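Local structure of diaminopimelate decarboxylase (2QGH) at residues Thr293-Glu298 against Asp368-Glu373. The protein catalyses the decarboxylation of meso-diaminopimelate to L-lysine, using pyridoxal 5'-phosphate as cofactor. Sequence-based numbering, arbitrary orientation.
Sequences TQVLYE and DKIAIE
T293 and I370 form an antiparallel hydrogen-bonded pair, and their side chains stand side by side on one face of the sheet, CG2 of T293 meeting CG1 of I370 at 3.5 Å. Both branches sit between backbone N and carbonyl carbon, which sets methyl against methylene; T293 OG1 is instead hydrogen-bonded to D310. V295 CG2 packs 3.2 Å from D368 O and only marginally against I370 CG2 (4.3 Å). On the other face, Q294 and K369 make a non-hydrogen-bonded pair. Q294 is fully extended, whereas K369 bends twice: chi2 (-63°) brings CD to 3.6 Å from Q294 CB, and chi4 (61°) turns NZ off the line of the chain. NE2 of Q294 bonds OG1 of T33; K369 makes a cation-pi contact with F28. T293 N to I370 O (3.0 Å, 170° at the hydrogen) has a return bond, I370 N to T293 O. A third, V295 N to D368 O (2.8 Å), reaches the residue just ahead of strand 369-372; beyond V295, segment 293-298 leaves 368-373, L296 and Y297 forming a classic bulge opposite I308. Three backbone bonds thus hold strands of the mixed sheet beside the pyridoxal-binding barrel, and the pairs T293/I370, buried carbon, and Q294/K369, crossing aliphatic shafts with partnered polar ends, are consistent with this register.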
# COMPACT_ATOMS: atom_id res chain seq x y z
N THR A 293 -9.46 -5.21 -15.84
CA THR A 293 -9.47 -6.43 -15.07
C THR A 293 -10.60 -7.34 -15.55
O THR A 293 -11.66 -6.87 -15.97
CB THR A 293 -9.67 -6.10 -13.59
OG1 THR A 293 -9.77 -7.31 -12.83
CG2 THR A 293 -10.92 -5.27 -13.41
N GLN A 294 -10.36 -8.64 -15.48
CA GLN A 294 -11.33 -9.64 -15.93
C GLN A 294 -12.18 -10.18 -14.79
O GLN A 294 -11.74 -10.24 -13.64
CB GLN A 294 -10.59 -10.79 -16.61
CG GLN A 294 -11.43 -12.01 -16.90
CD GLN A 294 -10.66 -13.10 -17.60
OE1 GLN A 294 -11.16 -14.21 -17.79
NE2 GLN A 294 -9.43 -12.80 -18.00
N VAL A 295 -13.41 -10.58 -15.11
CA VAL A 295 -14.32 -11.13 -14.10
C VAL A 295 -14.01 -12.61 -13.90
O VAL A 295 -13.92 -13.36 -14.86
CB VAL A 295 -15.79 -11.01 -14.55
CG1 VAL A 295 -16.70 -11.62 -13.49
CG2 VAL A 295 -16.14 -9.56 -14.79
N LEU A 296 -13.86 -13.03 -12.65
CA LEU A 296 -13.57 -14.43 -12.37
C LEU A 296 -14.83 -15.19 -11.96
O LEU A 296 -15.14 -16.24 -12.52
CB LEU A 296 -12.51 -14.56 -11.27
CG LEU A 296 -11.17 -13.89 -11.60
CD1 LEU A 296 -10.24 -14.01 -10.41
CD2 LEU A 296 -10.55 -14.54 -12.85
N TYR A 297 -15.56 -14.64 -10.99
CA TYR A 297 -16.80 -15.26 -10.51
C TYR A 297 -17.85 -14.21 -10.14
O TYR A 297 -17.53 -13.03 -9.98
CB TYR A 297 -16.53 -16.10 -9.24
CG TYR A 297 -15.34 -17.02 -9.32
CD1 TYR A 297 -14.16 -16.73 -8.63
CD2 TYR A 297 -15.38 -18.17 -10.10
CE1 TYR A 297 -13.05 -17.56 -8.72
CE2 TYR A 297 -14.28 -19.01 -10.20
CZ TYR A 297 -13.12 -18.70 -9.51
OH TYR A 297 -12.03 -19.53 -9.65
N GLU A 298 -19.09 -14.66 -10.00
CA GLU A 298 -20.23 -13.85 -9.58
C GLU A 298 -20.73 -14.60 -8.36
O GLU A 298 -20.85 -15.82 -8.40
CB GLU A 298 -21.32 -13.82 -10.65
CG GLU A 298 -21.18 -12.71 -11.69
CD GLU A 298 -22.26 -11.63 -11.56
OE1 GLU A 298 -22.24 -10.66 -12.34
OE2 GLU A 298 -23.13 -11.76 -10.67
N ASP A 368 -15.66 -11.77 -18.71
CA ASP A 368 -16.04 -10.42 -19.11
C ASP A 368 -15.01 -9.42 -18.59
O ASP A 368 -14.46 -9.58 -17.50
CB ASP A 368 -17.43 -10.04 -18.58
CG ASP A 368 -18.55 -10.71 -19.35
OD1 ASP A 368 -18.42 -10.89 -20.58
OD2 ASP A 368 -19.58 -11.06 -18.72
N LYS A 369 -14.75 -8.38 -19.38
CA LYS A 369 -13.78 -7.37 -19.02
C LYS A 369 -14.41 -6.04 -18.61
O LYS A 369 -15.41 -5.61 -19.18
CB LYS A 369 -12.83 -7.14 -20.19
CG LYS A 369 -12.24 -8.43 -20.76
CD LYS A 369 -11.38 -9.15 -19.73
CE LYS A 369 -10.90 -10.49 -20.28
NZ LYS A 369 -10.05 -10.33 -21.49
N ILE A 370 -13.82 -5.41 -17.60
CA ILE A 370 -14.29 -4.11 -17.13
C ILE A 370 -13.08 -3.22 -16.90
O ILE A 370 -11.95 -3.71 -16.76
CB ILE A 370 -15.09 -4.22 -15.80
CG1 ILE A 370 -14.12 -4.32 -14.61
CG2 ILE A 370 -16.00 -5.44 -15.84
CD1 ILE A 370 -14.81 -4.30 -13.28
N ALA A 371 -13.29 -1.92 -16.88
CA ALA A 371 -12.21 -0.98 -16.66
C ALA A 371 -12.56 -0.05 -15.51
O ALA A 371 -13.67 0.48 -15.46
CB ALA A 371 -11.93 -0.18 -17.92
N ILE A 372 -11.63 0.11 -14.57
CA ILE A 372 -11.82 1.01 -13.44
C ILE A 372 -11.20 2.28 -13.96
O ILE A 372 -10.02 2.30 -14.31
CB ILE A 372 -11.07 0.52 -12.20
CG1 ILE A 372 -11.61 -0.84 -11.76
CG2 ILE A 372 -11.21 1.53 -11.08
CD1 ILE A 372 -10.92 -1.43 -10.54
N GLU A 373 -11.99 3.35 -13.99
CA GLU A 373 -11.56 4.64 -14.54
C GLU A 373 -10.71 5.60 -13.70
O GLU A 373 -10.69 5.55 -12.47
CB GLU A 373 -12.79 5.38 -15.08
CG GLU A 373 -13.26 4.88 -16.45
CD GLU A 373 -14.64 5.40 -16.85
OE1 GLU A 373 -14.95 6.58 -16.58
OE2 GLU A 373 -15.41 4.63 -17.46